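Local atomic coordinates of avirulence protein AvrP123 (Melampsora lini, PDB entry 5VJJ), a protein that binds zinc and acts as a flax-rust avirulence effector, recognised by the flax resistance protein P and possibly working in the plant nucleus. Residues Q15-Q26 with M55-H66; C33-Y43 with V72-H81. All coordinates share one frame; numbering follows the deposited sequence.

Contact 1: Q15-Q26 with M55-H66; sequences QCLCRRIAPLTQ and MYRCPNCGPRSH. With ZN (zinc ion), chain C.
C16 and C18 from one segment and C58 and C61 from the other meet around a single zinc ion, and this four-thiolate site ties Q15-Q26 to M55-H66. The C16 SG to zinc distance is 2.4 Å, and C18, C58 and C61 SG lie at 2.3 Å. Backbone N-H groups point at these sulfurs: C18 N donates to C16 SG, R20 N to C18 SG, and C61 N to C58 SG in an almost straight bond (179°). Such donors probably temper the negative charge gathered at the metal. Side chains join in, R20 NH1 reaching C18 SG in the guanidinium plane and N60 ND2 reaching C61 SG. The same two groups stack, R20 NH1 lying 3.4 Å from N60 CG with the planes 13° apart.

C16 and C18 sit at the ends of a tight link, L17 falling between them in a type I turn from C16 to R19, while C58 and C61 form a CxxC knuckle at the end of strand 51-58, together making a Cys4 zinc finger.

Beyond the metal, side chains pack together. A22 CB packs 3.6 Å from Y56 CD2, and V14 of strand 13-15 touches the same tyrosine. L17 CB lies over the R64 guanidinium, while CG, anti to the carbonyl carbon (chi1 -64°), directs CD2 over the H66 ring in a CH-pi contact; H66 ND1 is hydrogen-bonded to Y56 OH (3.1 Å).

Farther along, backbones join: T25 N donates to M55 O at 2.8 Å and R57 N to P23 O at 3.2 Å, on either side of the bridged pair L24 and Y56.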
loop_
_atom_site.group_PDB
_atom_site.type_symbol
_atom_site.label_atom_id
_atom_site.label_comp_id
_atom_site.label_asym_id
_atom_site.label_seq_id
_atom_site.Cartn_x
_atom_site.Cartn_y
_atom_site.Cartn_z
ATOM N N GLN A 15 2.318 -10.776 3.214
ATOM C CA GLN A 15 3.755 -10.814 3.452
ATOM C C GLN A 15 4.176 -9.543 4.183
ATOM O O GLN A 15 3.944 -8.432 3.695
ATOM C CB GLN A 15 4.511 -10.960 2.133
ATOM C CG GLN A 15 6.002 -11.165 2.309
ATOM C CD GLN A 15 6.670 -11.751 1.075
ATOM O OE1 GLN A 15 6.267 -11.480 -0.058
ATOM N NE2 GLN A 15 7.696 -12.566 1.292
ATOM N N CYS A 16 4.771 -9.708 5.360
ATOM C CA CYS A 16 5.297 -8.575 6.102
ATOM C C CYS A 16 6.535 -8.021 5.397
ATOM O O CYS A 16 7.124 -8.661 4.524
ATOM C CB CYS A 16 5.637 -8.989 7.540
ATOM S SG CYS A 16 6.476 -7.719 8.553
ATOM N N LEU A 17 6.923 -6.802 5.781
ATOM C CA LEU A 17 8.112 -6.200 5.187
ATOM C C LEU A 17 9.359 -7.027 5.465
ATOM O O LEU A 17 10.324 -6.967 4.695
ATOM C CB LEU A 17 8.295 -4.780 5.704
ATOM C CG LEU A 17 7.181 -3.809 5.319
ATOM C CD1 LEU A 17 7.378 -2.489 6.045
ATOM C CD2 LEU A 17 7.139 -3.603 3.814
ATOM N N CYS A 18 9.368 -7.795 6.554
ATOM C CA CYS A 18 10.455 -8.733 6.806
ATOM C C CYS A 18 10.349 -9.990 5.950
ATOM O O CYS A 18 11.224 -10.856 6.045
ATOM C CB CYS A 18 10.486 -9.115 8.290
ATOM S SG CYS A 18 9.233 -10.320 8.771
ATOM N N ARG A 19 9.298 -10.101 5.135
ATOM C CA ARG A 19 9.023 -11.137 4.147
ATOM C C ARG A 19 8.322 -12.358 4.753
ATOM O O ARG A 19 7.917 -13.245 4.002
ATOM C CB ARG A 19 10.279 -11.601 3.381
ATOM C CG ARG A 19 10.852 -10.517 2.483
ATOM C CD ARG A 19 11.953 -11.028 1.563
ATOM N NE ARG A 19 13.229 -11.213 2.254
ATOM C CZ ARG A 19 13.753 -12.388 2.599
ATOM N NH1 ARG A 19 13.123 -13.527 2.325
ATOM N NH2 ARG A 19 14.925 -12.427 3.220
ATOM N N ARG A 20 8.146 -12.431 6.070
ATOM C CA ARG A 20 7.361 -13.513 6.651
ATOM C C ARG A 20 5.880 -13.322 6.333
ATOM O O ARG A 20 5.419 -12.218 6.030
ATOM C CB ARG A 20 7.561 -13.576 8.167
ATOM C CG ARG A 20 8.891 -14.160 8.596
ATOM C CD ARG A 20 9.112 -13.959 10.077
ATOM N NE ARG A 20 10.382 -14.524 10.519
ATOM C CZ ARG A 20 11.535 -13.862 10.547
ATOM N NH1 ARG A 20 11.599 -12.597 10.151
ATOM N NH2 ARG A 20 12.635 -14.472 10.969
ATOM N N ILE A 21 5.132 -14.419 6.409
ATOM C CA ILE A 21 3.689 -14.370 6.192
ATOM C C ILE A 21 3.009 -13.995 7.502
ATOM O O ILE A 21 3.262 -14.603 8.549
ATOM C CB ILE A 21 3.172 -15.712 5.649
ATOM C CG1 ILE A 21 3.916 -16.098 4.362
ATOM C CG2 ILE A 21 1.676 -15.651 5.394
ATOM C CD1 ILE A 21 3.826 -15.074 3.238
ATOM N N ALA A 22 2.158 -12.977 7.449
ATOM C CA ALA A 22 1.495 -12.457 8.632
ATOM C C ALA A 22 -0.013 -12.458 8.434
ATOM O O ALA A 22 -0.499 -12.296 7.309
ATOM C CB ALA A 22 1.962 -11.029 8.948
ATOM N N PRO A 23 -0.777 -12.639 9.513
ATOM C CA PRO A 23 -2.238 -12.562 9.408
ATOM C C PRO A 23 -2.715 -11.118 9.462
ATOM O O PRO A 23 -2.364 -10.367 10.377
ATOM C CB PRO A 23 -2.716 -13.347 10.633
ATOM C CG PRO A 23 -1.662 -13.057 11.660
ATOM C CD PRO A 23 -0.351 -12.992 10.881
ATOM N N LEU A 24 -3.515 -10.732 8.474
ATOM C CA LEU A 24 -4.212 -9.457 8.547
ATOM C C LEU A 24 -5.152 -9.463 9.741
ATOM O O LEU A 24 -5.783 -10.478 10.044
ATOM C CB LEU A 24 -5.010 -9.204 7.268
ATOM C CG LEU A 24 -4.224 -9.073 5.969
ATOM C CD1 LEU A 24 -5.194 -9.088 4.807
ATOM C CD2 LEU A 24 -3.397 -7.795 5.981
ATOM N N THR A 25 -5.239 -8.322 10.428
ATOM C CA THR A 25 -6.191 -8.167 11.518
ATOM C C THR A 25 -7.469 -7.457 11.091
ATOM O O THR A 25 -8.474 -7.540 11.810
ATOM C CB THR A 25 -5.544 -7.414 12.686
ATOM O OG1 THR A 25 -5.032 -6.158 12.228
ATOM C CG2 THR A 25 -4.415 -8.247 13.281
ATOM N N GLN A 26 -7.450 -6.772 9.952
ATOM C CA GLN A 26 -8.657 -6.304 9.286
ATOM C C GLN A 26 -8.402 -6.340 7.788
ATOM O O GLN A 26 -7.246 -6.408 7.357
ATOM C CB GLN A 26 -9.050 -4.891 9.741
ATOM C CG GLN A 26 -7.937 -3.863 9.613
ATOM C CD GLN A 26 -8.323 -2.515 10.192
ATOM O OE1 GLN A 26 -7.724 -2.049 11.160
ATOM N NE2 GLN A 26 -9.325 -1.878 9.596
ATOM N N MET A 55 -2.992 -3.988 7.820
ATOM C CA MET A 55 -2.789 -4.148 9.253
ATOM C C MET A 55 -2.637 -5.636 9.533
ATOM O O MET A 55 -3.516 -6.428 9.178
ATOM C CB MET A 55 -3.964 -3.571 10.043
ATOM C CG MET A 55 -4.062 -2.052 10.022
ATOM S SD MET A 55 -2.837 -1.306 11.110
ATOM C CE MET A 55 -3.623 0.257 11.476
ATOM N N TYR A 56 -1.527 -6.015 10.159
ATOM C CA TYR A 56 -1.282 -7.417 10.451
ATOM C C TYR A 56 -0.458 -7.536 11.726
ATOM O O TYR A 56 0.020 -6.547 12.284
ATOM C CB TYR A 56 -0.588 -8.104 9.276
ATOM C CG TYR A 56 0.580 -7.322 8.736
ATOM C CD1 TYR A 56 0.416 -6.430 7.688
ATOM C CD2 TYR A 56 1.850 -7.472 9.276
ATOM C CE1 TYR A 56 1.484 -5.714 7.190
ATOM C CE2 TYR A 56 2.917 -6.766 8.782
ATOM C CZ TYR A 56 2.734 -5.887 7.740
ATOM O OH TYR A 56 3.810 -5.173 7.248
ATOM N N ARG A 57 -0.311 -8.776 12.185
ATOM C CA ARG A 57 0.406 -9.112 13.412
ATOM C C ARG A 57 1.466 -10.141 13.034
ATOM O O ARG A 57 1.189 -11.339 13.010
ATOM C CB ARG A 57 -0.552 -9.651 14.476
ATOM C CG ARG A 57 0.103 -10.005 15.814
ATOM C CD ARG A 57 0.215 -8.790 16.716
ATOM N NE ARG A 57 -1.070 -8.428 17.311
ATOM C CZ ARG A 57 -1.468 -8.773 18.536
ATOM N NH1 ARG A 57 -0.685 -9.493 19.333
ATOM N NH2 ARG A 57 -2.658 -8.388 18.969
ATOM N N CYS A 58 2.675 -9.675 12.737
ATOM C CA CYS A 58 3.725 -10.576 12.270
ATOM C C CYS A 58 4.236 -11.438 13.420
ATOM O O CYS A 58 4.517 -10.912 14.504
ATOM C CB CYS A 58 4.882 -9.786 11.668
ATOM S SG CYS A 58 6.213 -10.831 11.032
ATOM N N PRO A 59 4.397 -12.752 13.225
ATOM C CA PRO A 59 4.945 -13.583 14.312
ATOM C C PRO A 59 6.321 -13.139 14.761
ATOM O O PRO A 59 6.700 -13.384 15.913
ATOM C CB PRO A 59 4.984 -14.988 13.698
ATOM C CG PRO A 59 5.050 -14.754 12.232
ATOM C CD PRO A 59 4.208 -13.531 11.989
ATOM N N ASN A 60 7.082 -12.497 13.879
ATOM C CA ASN A 60 8.396 -11.968 14.228
ATOM C C ASN A 60 8.300 -10.529 14.731
ATOM O O ASN A 60 8.721 -10.226 15.850
ATOM C CB ASN A 60 9.320 -12.049 13.009
ATOM C CG ASN A 60 10.710 -11.533 13.296
ATOM O OD1 ASN A 60 11.501 -12.192 13.970
ATOM N ND2 ASN A 60 11.022 -10.352 12.774
ATOM N N CYS A 61 7.732 -9.642 13.918
ATOM C CA CYS A 61 7.730 -8.213 14.197
ATOM C C CYS A 61 6.592 -7.762 15.101
ATOM O O CYS A 61 6.612 -6.616 15.561
ATOM C CB CYS A 61 7.647 -7.427 12.888
ATOM S SG CYS A 61 8.706 -8.037 11.579
ATOM N N GLY A 62 5.606 -8.613 15.368
ATOM C CA GLY A 62 4.432 -8.185 16.086
ATOM C C GLY A 62 3.614 -7.206 15.267
ATOM O O GLY A 62 3.768 -7.111 14.045
ATOM N N PRO A 63 2.729 -6.452 15.926
ATOM C CA PRO A 63 1.860 -5.513 15.195
ATOM C C PRO A 63 2.616 -4.621 14.221
ATOM O O PRO A 63 3.541 -3.913 14.627
ATOM C CB PRO A 63 1.215 -4.687 16.317
ATOM C CG PRO A 63 1.259 -5.580 17.526
ATOM C CD PRO A 63 2.499 -6.416 17.381
ATOM N N ARG A 64 2.234 -4.637 12.944
ATOM C CA ARG A 64 2.927 -3.840 11.938
ATOM C C ARG A 64 1.967 -3.514 10.804
ATOM O O ARG A 64 0.909 -4.132 10.662
ATOM C CB ARG A 64 4.174 -4.563 11.406
ATOM C CG ARG A 64 5.102 -3.677 10.586
ATOM C CD ARG A 64 6.409 -4.377 10.253
ATOM N NE ARG A 64 7.368 -3.472 9.623
ATOM C CZ ARG A 64 8.612 -3.806 9.293
ATOM N NH1 ARG A 64 9.064 -5.031 9.534
ATOM N NH2 ARG A 64 9.407 -2.913 8.721
ATOM N N SER A 65 2.350 -2.527 9.994
ATOM C CA SER A 65 1.504 -2.037 8.917
ATOM C C SER A 65 2.375 -1.439 7.818
ATOM O O SER A 65 3.496 -0.993 8.073
ATOM C CB SER A 65 0.509 -0.987 9.438
ATOM O OG SER A 65 -0.348 -0.516 8.408
ATOM N N HIS A 66 1.848 -1.439 6.592
ATOM C CA HIS A 66 2.484 -0.757 5.471
ATOM C C HIS A 66 1.437 -0.527 4.390
ATOM O O HIS A 66 0.392 -1.185 4.361
ATOM C CB HIS A 66 3.683 -1.542 4.911
ATOM C CG HIS A 66 3.310 -2.695 4.032
ATOM N ND1 HIS A 66 3.435 -4.008 4.431
ATOM C CD2 HIS A 66 2.843 -2.734 2.760
ATOM C CE1 HIS A 66 3.050 -4.805 3.452
ATOM N NE2 HIS A 66 2.682 -4.057 2.427
HETATM ZN ZN ZN C . 7.581 -9.227 10.011
#

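Contact 2: C33-Y43 with V72-H81; sequences CRATLNCPCDY and VHQGTCQQVH. With ZN (zinc ion), chain E; ZN (zinc ion), chain D.
This is a metal-centred surface contact, in which the loop between strands 29-30 and 51-58 is fastened to the C-terminal segment carrying helix 77-80. C39, C41, C77 and H81 surround one zinc ion, with the C77 SG to zinc distance at 2.3 Å. C33 and H73 supply half of a second site, completed by C47 and C69; here H73 NE2 lies 2.0 Å from its zinc.

Each histidine ring is also packed against a neighbour. A35 CB sits over a face of the H73 ring, 3.4 Å from H73 CE1. The Y43 ring forms an offset stack on the H81 ring, centroids 4.3 Å apart and planes at 21°, while C77 O lies over the opposite face of the imidazole. Y43 CG stands anti to the backbone N (chi1 170°), which carries the phenol ring back across H81.

Between the two metals, N38 N donates to H73 O at 3.0 Å, and a weak bond runs from G75 N to N38 O. L37 CD1 meets V80 CG1 at 3.7 Å, the side chains running antiparallel. With T76 at the N-cap, a capping box starts the helix: T76 N donates to Q79 OE1 and Q79 N to T76 OG1.

With scarcely any hydrophobic interior here, metal coordination probably supplies most of the hold, and the Y43 ring on H81 and the A35 methyl over H73 would probably limit how far these ligands can turn.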
loop_
_atom_site.group_PDB
_atom_site.type_symbol
_atom_site.label_atom_id
_atom_site.label_comp_id
_atom_site.label_asym_id
_atom_site.label_seq_id
_atom_site.Cartn_x
_atom_site.Cartn_y
_atom_site.Cartn_z
ATOM N N CYS A 33 -2.236 8.006 -0.889
ATOM C CA CYS A 33 -0.861 7.685 -1.238
ATOM C C CYS A 33 -0.000 8.927 -1.045
ATOM O O CYS A 33 -0.303 9.991 -1.597
ATOM C CB CYS A 33 -0.762 7.185 -2.676
ATOM S SG CYS A 33 0.936 6.859 -3.169
ATOM N N ARG A 34 1.066 8.791 -0.260
ATOM C CA ARG A 34 1.939 9.908 0.081
ATOM C C ARG A 34 3.209 9.960 -0.763
ATOM O O ARG A 34 4.057 10.823 -0.523
ATOM C CB ARG A 34 2.315 9.839 1.565
ATOM C CG ARG A 34 1.152 10.094 2.499
ATOM C CD ARG A 34 1.580 10.004 3.947
ATOM N NE ARG A 34 0.791 10.888 4.797
ATOM C CZ ARG A 34 1.003 11.069 6.097
ATOM N NH1 ARG A 34 1.985 10.423 6.713
ATOM N NH2 ARG A 34 0.229 11.900 6.781
ATOM N N ALA A 35 3.359 9.072 -1.743
ATOM C CA ALA A 35 4.559 9.076 -2.568
ATOM C C ALA A 35 4.668 10.377 -3.356
ATOM O O ALA A 35 3.664 11.019 -3.684
ATOM C CB ALA A 35 4.547 7.887 -3.527
ATOM N N THR A 36 5.906 10.773 -3.647
ATOM C CA THR A 36 6.176 11.894 -4.537
ATOM C C THR A 36 6.375 11.391 -5.960
ATOM O O THR A 36 6.876 10.286 -6.184
ATOM C CB THR A 36 7.420 12.672 -4.097
ATOM O OG1 THR A 36 8.516 11.766 -3.926
ATOM C CG2 THR A 36 7.165 13.423 -2.794
ATOM N N LEU A 37 5.987 12.217 -6.923
ATOM C CA LEU A 37 6.014 11.840 -8.329
ATOM C C LEU A 37 7.285 12.344 -9.001
ATOM O O LEU A 37 7.831 13.392 -8.643
ATOM C CB LEU A 37 4.788 12.394 -9.057
ATOM C CG LEU A 37 3.449 12.129 -8.364
ATOM C CD1 LEU A 37 2.323 12.852 -9.087
ATOM C CD2 LEU A 37 3.161 10.635 -8.268
ATOM N N ASN A 38 7.751 11.581 -9.988
ATOM C CA ASN A 38 8.924 11.945 -10.778
ATOM C C ASN A 38 8.576 11.784 -12.255
ATOM O O ASN A 38 8.583 10.670 -12.787
ATOM C CB ASN A 38 10.135 11.099 -10.398
ATOM C CG ASN A 38 10.560 11.305 -8.957
ATOM O OD1 ASN A 38 10.687 10.347 -8.191
ATOM N ND2 ASN A 38 10.784 12.560 -8.581
ATOM N N CYS A 39 8.259 12.893 -12.900
ATOM C CA CYS A 39 8.084 12.980 -14.334
ATOM C C CYS A 39 9.178 13.866 -14.918
ATOM O O CYS A 39 9.798 14.656 -14.198
ATOM C CB CYS A 39 6.696 13.544 -14.673
ATOM S SG CYS A 39 6.517 15.323 -14.478
ATOM N N PRO A 40 9.457 13.760 -16.220
ATOM C CA PRO A 40 10.585 14.523 -16.785
ATOM C C PRO A 40 10.422 16.033 -16.696
ATOM O O PRO A 40 11.378 16.748 -17.019
ATOM C CB PRO A 40 10.634 14.055 -18.246
ATOM C CG PRO A 40 9.258 13.586 -18.535
ATOM C CD PRO A 40 8.741 12.996 -17.255
ATOM N N CYS A 41 9.263 16.538 -16.270
ATOM C CA CYS A 41 9.039 17.967 -16.116
ATOM C C CYS A 41 8.934 18.321 -14.633
ATOM O O CYS A 41 9.208 17.498 -13.750
ATOM C CB CYS A 41 7.786 18.396 -16.884
ATOM S SG CYS A 41 6.229 18.018 -16.050
ATOM N N ASP A 42 8.521 19.560 -14.361
ATOM C CA ASP A 42 8.465 20.101 -13.011
ATOM C C ASP A 42 7.082 19.973 -12.378
ATOM O O ASP A 42 6.784 20.684 -11.412
ATOM C CB ASP A 42 8.897 21.570 -13.019
ATOM C CG ASP A 42 10.390 21.737 -13.234
ATOM O OD1 ASP A 42 11.172 21.032 -12.562
ATOM O OD2 ASP A 42 10.782 22.574 -14.073
ATOM N N TYR A 43 6.237 19.083 -12.890
ATOM C CA TYR A 43 4.894 18.945 -12.343
ATOM C C TYR A 43 4.947 18.512 -10.880
ATOM O O TYR A 43 5.774 17.687 -10.484
ATOM C CB TYR A 43 4.084 17.937 -13.163
ATOM C CG TYR A 43 2.767 17.561 -12.527
ATOM C CD1 TYR A 43 2.664 16.440 -11.707
ATOM C CD2 TYR A 43 1.629 18.326 -12.737
ATOM C CE1 TYR A 43 1.463 16.093 -11.117
ATOM C CE2 TYR A 43 0.422 17.988 -12.151
ATOM C CZ TYR A 43 0.346 16.871 -11.343
ATOM O OH TYR A 43 -0.851 16.533 -10.762
ATOM N N VAL A 72 0.858 5.275 -10.742
ATOM C CA VAL A 72 2.139 5.463 -11.414
ATOM C C VAL A 72 2.880 6.588 -10.706
ATOM O O VAL A 72 2.413 7.732 -10.684
ATOM C CB VAL A 72 1.953 5.773 -12.907
ATOM C CG1 VAL A 72 3.301 5.987 -13.580
ATOM C CG2 VAL A 72 1.192 4.649 -13.596
ATOM N N HIS A 73 4.032 6.261 -10.118
ATOM C CA HIS A 73 4.853 7.239 -9.418
ATOM C C HIS A 73 6.015 7.760 -10.252
ATOM O O HIS A 73 6.420 8.914 -10.072
ATOM C CB HIS A 73 5.402 6.634 -8.121
ATOM C CG HIS A 73 4.335 6.208 -7.158
ATOM N ND1 HIS A 73 4.605 5.473 -6.023
ATOM C CD2 HIS A 73 2.997 6.417 -7.160
ATOM C CE1 HIS A 73 3.480 5.249 -5.368
ATOM N NE2 HIS A 73 2.490 5.813 -6.037
ATOM N N GLN A 74 6.557 6.945 -11.155
ATOM C CA GLN A 74 7.638 7.359 -12.038
ATOM C C GLN A 74 7.280 7.010 -13.474
ATOM O O GLN A 74 6.588 6.022 -13.735
ATOM C CB GLN A 74 8.973 6.687 -11.677
ATOM C CG GLN A 74 9.571 7.128 -10.354
ATOM C CD GLN A 74 10.993 6.629 -10.165
ATOM O OE1 GLN A 74 11.617 6.130 -11.102
ATOM N NE2 GLN A 74 11.511 6.758 -8.948
ATOM N N GLY A 75 7.757 7.826 -14.398
ATOM C CA GLY A 75 7.544 7.581 -15.808
ATOM C C GLY A 75 7.413 8.888 -16.566
ATOM O O GLY A 75 7.807 9.946 -16.083
ATOM N N THR A 76 6.845 8.783 -17.763
ATOM C CA THR A 76 6.675 9.949 -18.612
ATOM C C THR A 76 5.589 10.858 -18.046
ATOM O O THR A 76 4.863 10.507 -17.112
ATOM C CB THR A 76 6.313 9.537 -20.039
ATOM O OG1 THR A 76 4.998 8.970 -20.057
ATOM C CG2 THR A 76 7.307 8.521 -20.580
ATOM N N CYS A 77 5.485 12.052 -18.633
ATOM C CA CYS A 77 4.450 12.991 -18.220
ATOM C C CYS A 77 3.057 12.436 -18.484
ATOM O O CYS A 77 2.125 12.711 -17.720
ATOM C CB CYS A 77 4.644 14.323 -18.943
ATOM S SG CYS A 77 6.103 15.237 -18.393
ATOM N N GLN A 78 2.897 11.648 -19.548
ATOM C CA GLN A 78 1.592 11.067 -19.850
ATOM C C GLN A 78 1.213 9.987 -18.843
ATOM O O GLN A 78 0.031 9.840 -18.507
ATOM C CB GLN A 78 1.596 10.499 -21.272
ATOM C CG GLN A 78 0.280 9.862 -21.707
ATOM C CD GLN A 78 -0.872 10.847 -21.719
ATOM O OE1 GLN A 78 -0.666 12.060 -21.751
ATOM N NE2 GLN A 78 -2.093 10.328 -21.689
ATOM N N GLN A 79 2.196 9.233 -18.348
ATOM C CA GLN A 79 1.917 8.149 -17.412
ATOM C C GLN A 79 1.633 8.671 -16.007
ATOM O O GLN A 79 0.695 8.207 -15.348
ATOM C CB GLN A 79 3.093 7.172 -17.395
ATOM C CG GLN A 79 3.373 6.535 -18.750
ATOM C CD GLN A 79 4.770 5.952 -18.852
ATOM O OE1 GLN A 79 5.748 6.568 -18.425
ATOM N NE2 GLN A 79 4.871 4.757 -19.426
ATOM N N VAL A 80 2.422 9.634 -15.530
ATOM C CA VAL A 80 2.254 10.128 -14.166
ATOM C C VAL A 80 1.026 11.027 -14.054
ATOM O O VAL A 80 0.182 10.832 -13.173
ATOM C CB VAL A 80 3.531 10.854 -13.704
ATOM C CG1 VAL A 80 3.304 11.551 -12.373
ATOM C CG2 VAL A 80 4.687 9.870 -13.585
ATOM N N HIS A 81 0.916 12.036 -14.922
ATOM C CA HIS A 81 -0.139 13.050 -14.833
ATOM C C HIS A 81 -0.814 13.215 -16.189
ATOM O O HIS A 81 -0.467 14.116 -16.965
ATOM C CB HIS A 81 0.425 14.384 -14.336
ATOM C CG HIS A 81 1.759 14.732 -14.915
ATOM N ND1 HIS A 81 1.905 15.537 -16.023
ATOM C CD2 HIS A 81 3.011 14.380 -14.538
ATOM C CE1 HIS A 81 3.190 15.667 -16.301
ATOM N NE2 HIS A 81 3.881 14.975 -15.417
HETATM ZN ZN ZN E . 5.264 15.892 -16.387
HETATM ZN ZN ZN D . 0.609 6.075 -5.300
#

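Zinc joins distant parts of the chain in both contacts, yet their surroundings differ. Contact 1 is partly buried, draws on the strands 21-23, 51-58 and 64-69, and closes a complete all-cysteine site. Contact 2 is a surface contact without regular strand, joined by a single backbone bridge; it holds one complete site and half of another, each with a histidine among its ligands. Tyrosine pads the metal region by different means: beside the cysteines in contact 1, stacked on a ligand imidazole in contact 2. Their centres lie 30 Å apart on opposite sides of the chain's centre, but their segments alternate along the sequence, and strand 64-69 leads on toward helix 77-80.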